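PT26-6P (Thermococcus sp., PDB 2WB7) is of unknown function, encoded by an extrachromosomal mobile element of euryarchaea and built with two immunoglobulin-like domains and a helical domain. Local coordinates at residues E164-T178 / W200-T214. Sequence-based numbering, arbitrary orientation.
Sequences EIRVIVKGYQEAWKT and WVHDKDIDFTLKAET
W176 and H202 form an offset stack across two antiparallel strands, the five-membered ring of W176 and the imidazole lying 4.6 Å apart between centroids with planes at 27°. H202 CB sits over the same indole, 3.5 Å from the centroid of the W176 six-membered ring. With CG anti to the backbone N (chi1 -178°), the imidazole of H202 turns along its strand toward D205, and H202 NE2 donates to D205 OD1 at 2.8 Å, on the syn side but tilted well out of the carboxylate plane. W176 NE1 donates almost in its ring plane to E174 OE2 (2.9 Å), while E174 OE1 bonds to H86. Trimming W176 to an alanine is likely to leave H202 without its stacking surface and E174 OE2 without its indole donor. Nearby, a classic beta bulge sets D203 and K204 together opposite A175. Beyond it, T178 CG2 rests over the centre of the W200 ring; F82 meets both tryptophans.

In mid-strand F208 folds back across its partner: CG, between backbone N and carbonyl carbon (chi1 61°), sends the ring over G171, whose CA makes a CH-pi contact 4.2 Å from the F208 centroid. At the far end R166 grips E213 side-on, NE and NH2 both reaching E213 OE2, the latter at 2.9 Å, from one face of the carboxylate. K211 NZ lies over the guanidinium and shares that oxygen, 3.5 Å from E213 OE2; one carboxylate thus probably offsets two like charges. V167, V169 and A212 pack on strand 52-62. Backbone hydrogen bonds, such as V167 N to A212 O and V201 N to K177 O, pair the strands at both ends. The long antiparallel pair therefore joins an end with an apolar face on strand 52-62 and a charged face of R166, K211 and E213 to an outer half held by aromatic faces and imidazole-carboxylate and indole-carboxylate bonds.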
loop_
_atom_site.group_PDB
_atom_site.type_symbol
_atom_site.label_atom_id
_atom_site.label_comp_id
_atom_site.label_asym_id
_atom_site.label_seq_id
_atom_site.Cartn_x
_atom_site.Cartn_y
_atom_site.Cartn_z
ATOM N N GLU A 164 -17.578 -5.918 -15.462
ATOM C CA GLU A 164 -18.446 -6.988 -14.992
ATOM C C GLU A 164 -17.907 -8.330 -15.453
ATOM O O GLU A 164 -17.177 -8.409 -16.438
ATOM C CB GLU A 164 -19.877 -6.808 -15.513
ATOM C CG GLU A 164 -20.576 -5.529 -15.064
ATOM C CD GLU A 164 -21.050 -5.591 -13.629
ATOM O OE1 GLU A 164 -21.088 -6.707 -13.076
ATOM O OE2 GLU A 164 -21.386 -4.533 -13.051
ATOM N N ILE A 165 -18.266 -9.383 -14.733
ATOM C CA ILE A 165 -17.945 -10.734 -15.158
ATOM C C ILE A 165 -19.163 -11.422 -15.776
ATOM O O ILE A 165 -20.285 -11.308 -15.283
ATOM C CB ILE A 165 -17.429 -11.589 -13.990
ATOM C CG1 ILE A 165 -16.235 -10.910 -13.328
ATOM C CG2 ILE A 165 -17.033 -12.978 -14.476
ATOM C CD1 ILE A 165 -15.716 -11.663 -12.126
ATOM N N ARG A 166 -18.949 -12.136 -16.866
ATOM C CA ARG A 166 -20.027 -12.951 -17.386
ATOM C C ARG A 166 -19.590 -14.378 -17.733
ATOM O O ARG A 166 -18.430 -14.636 -18.102
ATOM C CB ARG A 166 -20.765 -12.249 -18.537
ATOM C CG ARG A 166 -20.110 -12.329 -19.910
ATOM C CD ARG A 166 -21.155 -12.006 -21.003
ATOM N NE ARG A 166 -21.870 -10.735 -20.796
ATOM C CZ ARG A 166 -21.958 -9.759 -21.707
ATOM N NH1 ARG A 166 -21.377 -9.895 -22.893
ATOM N NH2 ARG A 166 -22.629 -8.645 -21.438
ATOM N N VAL A 167 -20.536 -15.301 -17.571
ATOM C CA VAL A 167 -20.292 -16.723 -17.748
ATOM C C VAL A 167 -21.240 -17.313 -18.787
ATOM O O VAL A 167 -22.416 -16.939 -18.867
ATOM C CB VAL A 167 -20.486 -17.479 -16.425
ATOM C CG1 VAL A 167 -20.039 -18.934 -16.567
ATOM C CG2 VAL A 167 -19.726 -16.783 -15.300
ATOM N N ILE A 168 -20.731 -18.239 -19.587
ATOM C CA ILE A 168 -21.553 -18.880 -20.596
ATOM C C ILE A 168 -21.406 -20.386 -20.508
ATOM O O ILE A 168 -20.306 -20.922 -20.632
ATOM C CB ILE A 168 -21.208 -18.380 -22.001
ATOM C CG1 ILE A 168 -21.497 -16.879 -22.083
ATOM C CG2 ILE A 168 -21.997 -19.153 -23.055
ATOM C CD1 ILE A 168 -21.355 -16.276 -23.482
ATOM N N VAL A 169 -22.528 -21.058 -20.262
ATOM C CA VAL A 169 -22.539 -22.507 -20.170
ATOM C C VAL A 169 -23.262 -23.098 -21.374
ATOM O O VAL A 169 -24.358 -22.655 -21.746
ATOM C CB VAL A 169 -23.201 -23.010 -18.862
ATOM C CG1 VAL A 169 -22.917 -24.508 -18.651
ATOM C CG2 VAL A 169 -22.734 -22.176 -17.674
ATOM N N LYS A 170 -22.642 -24.109 -21.963
ATOM C CA LYS A 170 -23.196 -24.763 -23.125
ATOM C C LYS A 170 -23.145 -26.272 -22.953
ATOM O O LYS A 170 -22.256 -26.810 -22.279
ATOM C CB LYS A 170 -22.422 -24.350 -24.373
ATOM C CG LYS A 170 -22.559 -22.881 -24.704
ATOM C CD LYS A 170 -21.860 -22.548 -26.014
ATOM C CE LYS A 170 -21.979 -21.062 -26.318
ATOM N NZ LYS A 170 -21.257 -20.690 -27.575
ATOM N N GLY A 171 -24.108 -26.946 -23.571
ATOM C CA GLY A 171 -24.194 -28.395 -23.533
ATOM C C GLY A 171 -25.607 -28.828 -23.851
ATOM O O GLY A 171 -26.402 -28.031 -24.368
ATOM N N TYR A 172 -25.936 -30.075 -23.528
ATOM C CA TYR A 172 -27.254 -30.610 -23.851
ATOM C C TYR A 172 -27.825 -31.531 -22.786
ATOM O O TYR A 172 -27.085 -32.242 -22.100
ATOM C CB TYR A 172 -27.177 -31.382 -25.156
ATOM C CG TYR A 172 -26.293 -32.605 -25.067
ATOM C CD1 TYR A 172 -26.784 -33.807 -24.574
ATOM C CD2 TYR A 172 -24.972 -32.557 -25.479
ATOM C CE1 TYR A 172 -25.985 -34.925 -24.501
ATOM C CE2 TYR A 172 -24.165 -33.671 -25.411
ATOM C CZ TYR A 172 -24.674 -34.854 -24.924
ATOM O OH TYR A 172 -23.868 -35.971 -24.849
ATOM N N GLN A 173 -29.152 -31.534 -22.668
ATOM C CA GLN A 173 -29.824 -32.471 -21.778
ATOM C C GLN A 173 -30.362 -33.681 -22.531
ATOM O O GLN A 173 -30.926 -33.549 -23.625
ATOM C CB GLN A 173 -30.960 -31.805 -21.012
ATOM C CG GLN A 173 -31.465 -32.669 -19.882
ATOM C CD GLN A 173 -32.424 -31.936 -18.984
ATOM O OE1 GLN A 173 -32.845 -30.820 -19.292
ATOM N NE2 GLN A 173 -32.790 -32.563 -17.861
ATOM N N GLU A 174 -30.189 -34.859 -21.934
ATOM C CA GLU A 174 -30.748 -36.077 -22.484
ATOM C C GLU A 174 -32.238 -36.169 -22.166
ATOM O O GLU A 174 -32.670 -35.836 -21.055
ATOM C CB GLU A 174 -30.032 -37.291 -21.917
ATOM C CG GLU A 174 -28.572 -37.411 -22.328
ATOM C CD GLU A 174 -27.919 -38.679 -21.778
ATOM O OE1 GLU A 174 -26.861 -38.578 -21.116
ATOM O OE2 GLU A 174 -28.469 -39.781 -21.995
ATOM N N ALA A 175 -33.017 -36.611 -23.155
ATOM C CA ALA A 175 -34.438 -36.890 -22.973
ATOM C C ALA A 175 -34.659 -38.394 -23.125
ATOM O O ALA A 175 -34.250 -38.978 -24.122
ATOM C CB ALA A 175 -35.257 -36.121 -24.004
ATOM N N TRP A 176 -35.288 -39.016 -22.134
ATOM C CA TRP A 176 -35.558 -40.454 -22.169
ATOM C C TRP A 176 -37.059 -40.726 -22.047
ATOM O O TRP A 176 -37.740 -40.071 -21.260
ATOM C CB TRP A 176 -34.799 -41.173 -21.043
ATOM C CG TRP A 176 -33.303 -41.252 -21.250
ATOM C CD1 TRP A 176 -32.431 -40.204 -21.310
ATOM C CD2 TRP A 176 -32.507 -42.445 -21.418
ATOM N NE1 TRP A 176 -31.144 -40.664 -21.503
ATOM C CE2 TRP A 176 -31.163 -42.033 -21.572
ATOM C CE3 TRP A 176 -32.800 -43.815 -21.457
ATOM C CZ2 TRP A 176 -30.116 -42.944 -21.768
ATOM C CZ3 TRP A 176 -31.754 -44.719 -21.650
ATOM C CH2 TRP A 176 -30.431 -44.276 -21.802
ATOM N N LYS A 177 -37.566 -41.688 -22.825
ATOM C CA LYS A 177 -38.966 -42.137 -22.724
ATOM C C LYS A 177 -39.009 -43.638 -22.473
ATOM O O LYS A 177 -38.043 -44.348 -22.776
ATOM C CB LYS A 177 -39.734 -41.849 -24.015
ATOM C CG LYS A 177 -39.218 -40.667 -24.822
ATOM C CD LYS A 177 -39.549 -39.321 -24.167
ATOM C CE LYS A 177 -38.924 -38.149 -24.935
ATOM N NZ LYS A 177 -39.435 -36.829 -24.434
ATOM N N THR A 178 -40.127 -44.119 -21.935
ATOM C CA THR A 178 -40.367 -45.566 -21.813
ATOM C C THR A 178 -40.710 -46.199 -23.150
ATOM O O THR A 178 -41.580 -45.714 -23.871
ATOM C CB THR A 178 -41.531 -45.896 -20.869
ATOM O OG1 THR A 178 -42.534 -44.880 -20.977
ATOM C CG2 THR A 178 -41.057 -45.975 -19.437
ATOM N N TRP A 200 -36.778 -48.074 -20.104
ATOM C CA TRP A 200 -36.547 -46.706 -20.559
ATOM C C TRP A 200 -35.472 -46.643 -21.627
ATOM O O TRP A 200 -34.468 -47.348 -21.548
ATOM C CB TRP A 200 -36.150 -45.823 -19.378
ATOM C CG TRP A 200 -37.240 -45.675 -18.373
ATOM C CD1 TRP A 200 -37.656 -46.606 -17.466
ATOM C CD2 TRP A 200 -38.064 -44.529 -18.176
ATOM N NE1 TRP A 200 -38.696 -46.113 -16.724
ATOM C CE2 TRP A 200 -38.964 -44.835 -17.135
ATOM C CE3 TRP A 200 -38.135 -43.272 -18.781
ATOM C CZ2 TRP A 200 -39.923 -43.929 -16.684
ATOM C CZ3 TRP A 200 -39.091 -42.374 -18.334
ATOM C CH2 TRP A 200 -39.973 -42.707 -17.294
ATOM N N VAL A 201 -35.678 -45.785 -22.623
ATOM C CA VAL A 201 -34.718 -45.668 -23.718
ATOM C C VAL A 201 -34.458 -44.210 -24.138
ATOM O O VAL A 201 -35.273 -43.315 -23.886
ATOM C CB VAL A 201 -35.110 -46.579 -24.925
ATOM C CG1 VAL A 201 -36.387 -46.091 -25.600
ATOM C CG2 VAL A 201 -33.964 -46.688 -25.920
ATOM N N HIS A 202 -33.313 -43.984 -24.776
ATOM C CA HIS A 202 -32.818 -42.636 -25.007
ATOM C C HIS A 202 -33.378 -41.990 -26.264
ATOM O O HIS A 202 -32.954 -42.298 -27.378
ATOM C CB HIS A 202 -31.290 -42.636 -25.049
ATOM C CG HIS A 202 -30.697 -41.277 -25.225
ATOM N ND1 HIS A 202 -29.561 -41.049 -25.971
ATOM C CD2 HIS A 202 -31.106 -40.065 -24.783
ATOM C CE1 HIS A 202 -29.282 -39.757 -25.962
ATOM N NE2 HIS A 202 -30.207 -39.137 -25.251
ATOM N N ASP A 203 -34.309 -41.063 -26.068
ATOM C CA ASP A 203 -35.006 -40.408 -27.170
ATOM C C ASP A 203 -34.185 -39.353 -27.921
ATOM O O ASP A 203 -33.668 -39.612 -28.998
ATOM C CB ASP A 203 -36.304 -39.777 -26.663
ATOM C CG ASP A 203 -37.134 -39.198 -27.780
ATOM O OD1 ASP A 203 -37.096 -39.757 -28.899
ATOM O OD2 ASP A 203 -37.828 -38.183 -27.549
ATOM N N LYS A 204 -34.092 -38.154 -27.359
ATOM C CA LYS A 204 -33.415 -37.047 -28.037
ATOM C C LYS A 204 -32.417 -36.310 -27.136
ATOM O O LYS A 204 -32.288 -36.613 -25.947
ATOM C CB LYS A 204 -34.451 -36.059 -28.574
ATOM C CG LYS A 204 -35.379 -35.521 -27.495
ATOM C CD LYS A 204 -36.694 -35.044 -28.114
ATOM C CE LYS A 204 -37.680 -34.578 -27.036
ATOM N NZ LYS A 204 -38.830 -33.838 -27.622
ATOM N N ASP A 205 -31.707 -35.348 -27.725
ATOM C CA ASP A 205 -30.791 -34.474 -26.996
ATOM C C ASP A 205 -31.182 -33.016 -27.230
ATOM O O ASP A 205 -31.419 -32.606 -28.361
ATOM C CB ASP A 205 -29.351 -34.729 -27.441
ATOM C CG ASP A 205 -28.817 -36.046 -26.929
ATOM O OD1 ASP A 205 -29.332 -36.521 -25.896
ATOM O OD2 ASP A 205 -27.891 -36.610 -27.546
ATOM N N ILE A 206 -31.257 -32.233 -26.162
ATOM C CA ILE A 206 -31.764 -30.863 -26.253
ATOM C C ILE A 206 -30.719 -29.813 -25.855
ATOM O O ILE A 206 -30.361 -29.695 -24.685
ATOM C CB ILE A 206 -33.002 -30.687 -25.358
ATOM C CG1 ILE A 206 -34.058 -31.744 -25.698
ATOM C CG2 ILE A 206 -33.557 -29.278 -25.485
ATOM C CD1 ILE A 206 -35.060 -31.996 -24.575
ATOM N N ASP A 207 -30.252 -29.037 -26.826
ATOM C CA ASP A 207 -29.213 -28.042 -26.593
ATOM C C ASP A 207 -29.642 -26.843 -25.749
ATOM O O ASP A 207 -30.794 -26.396 -25.811
ATOM C CB ASP A 207 -28.660 -27.565 -27.927
ATOM C CG ASP A 207 -27.889 -28.642 -28.630
ATOM O OD1 ASP A 207 -27.540 -28.464 -29.818
ATOM O OD2 ASP A 207 -27.635 -29.676 -27.981
ATOM N N PHE A 208 -28.703 -26.336 -24.947
ATOM C CA PHE A 208 -28.911 -25.096 -24.213
ATOM C C PHE A 208 -27.655 -24.235 -24.233
ATOM O O PHE A 208 -26.530 -24.723 -24.390
ATOM C CB PHE A 208 -29.344 -25.359 -22.762
ATOM C CG PHE A 208 -28.339 -26.138 -21.966
ATOM C CD1 PHE A 208 -27.293 -25.492 -21.304
ATOM C CD2 PHE A 208 -28.432 -27.516 -21.882
ATOM C CE1 PHE A 208 -26.356 -26.209 -20.579
ATOM C CE2 PHE A 208 -27.502 -28.243 -21.150
ATOM C CZ PHE A 208 -26.458 -27.588 -20.502
ATOM N N THR A 209 -27.875 -22.938 -24.100
ATOM C CA THR A 209 -26.809 -21.992 -23.895
ATOM C C THR A 209 -27.277 -21.088 -22.768
ATOM O O THR A 209 -28.203 -20.291 -22.931
ATOM C CB THR A 209 -26.524 -21.164 -25.147
ATOM O OG1 THR A 209 -25.859 -21.984 -26.113
ATOM C CG2 THR A 209 -25.640 -19.977 -24.797
ATOM N N LEU A 210 -26.677 -21.262 -21.599
ATOM C CA LEU A 210 -27.055 -20.453 -20.461
ATOM C C LEU A 210 -25.979 -19.412 -20.231
ATOM O O LEU A 210 -24.792 -19.639 -20.511
ATOM C CB LEU A 210 -27.307 -21.333 -19.230
ATOM C CG LEU A 210 -28.448 -22.344 -19.440
ATOM C CD1 LEU A 210 -28.708 -23.195 -18.195
ATOM C CD2 LEU A 210 -29.737 -21.653 -19.890
ATOM N N LYS A 211 -26.400 -18.255 -19.753
ATOM C CA LYS A 211 -25.494 -17.143 -19.588
ATOM C C LYS A 211 -25.874 -16.354 -18.348
ATOM O O LYS A 211 -27.047 -16.039 -18.127
ATOM C CB LYS A 211 -25.514 -16.259 -20.836
ATOM C CG LYS A 211 -25.416 -14.766 -20.552
ATOM C CD LYS A 211 -25.894 -13.958 -21.764
ATOM C CE LYS A 211 -25.990 -12.466 -21.453
ATOM N NZ LYS A 211 -24.645 -11.877 -21.183
ATOM N N ALA A 212 -24.869 -16.069 -17.528
ATOM C CA ALA A 212 -25.044 -15.288 -16.316
ATOM C C ALA A 212 -24.064 -14.125 -16.334
ATOM O O ALA A 212 -23.054 -14.152 -17.035
ATOM C CB ALA A 212 -24.839 -16.162 -15.074
ATOM N N GLU A 213 -24.381 -13.094 -15.568
ATOM C CA GLU A 213 -23.555 -11.906 -15.502
ATOM C C GLU A 213 -23.674 -11.271 -14.120
ATOM O O GLU A 213 -24.679 -11.446 -13.437
ATOM C CB GLU A 213 -23.998 -10.924 -16.571
ATOM C CG GLU A 213 -23.249 -9.622 -16.598
ATOM C CD GLU A 213 -23.687 -8.786 -17.764
ATOM O OE1 GLU A 213 -24.029 -7.599 -17.550
ATOM O OE2 GLU A 213 -23.712 -9.343 -18.890
ATOM N N THR A 214 -22.650 -10.537 -13.707
ATOM C CA THR A 214 -22.675 -9.906 -12.396
ATOM C C THR A 214 -23.265 -8.509 -12.489
ATOM O O THR A 214 -23.515 -8.006 -13.584
ATOM C CB THR A 214 -21.271 -9.855 -11.761
ATOM O OG1 THR A 214 -20.368 -9.176 -12.641
ATOM C CG2 THR A 214 -20.752 -11.267 -11.523
#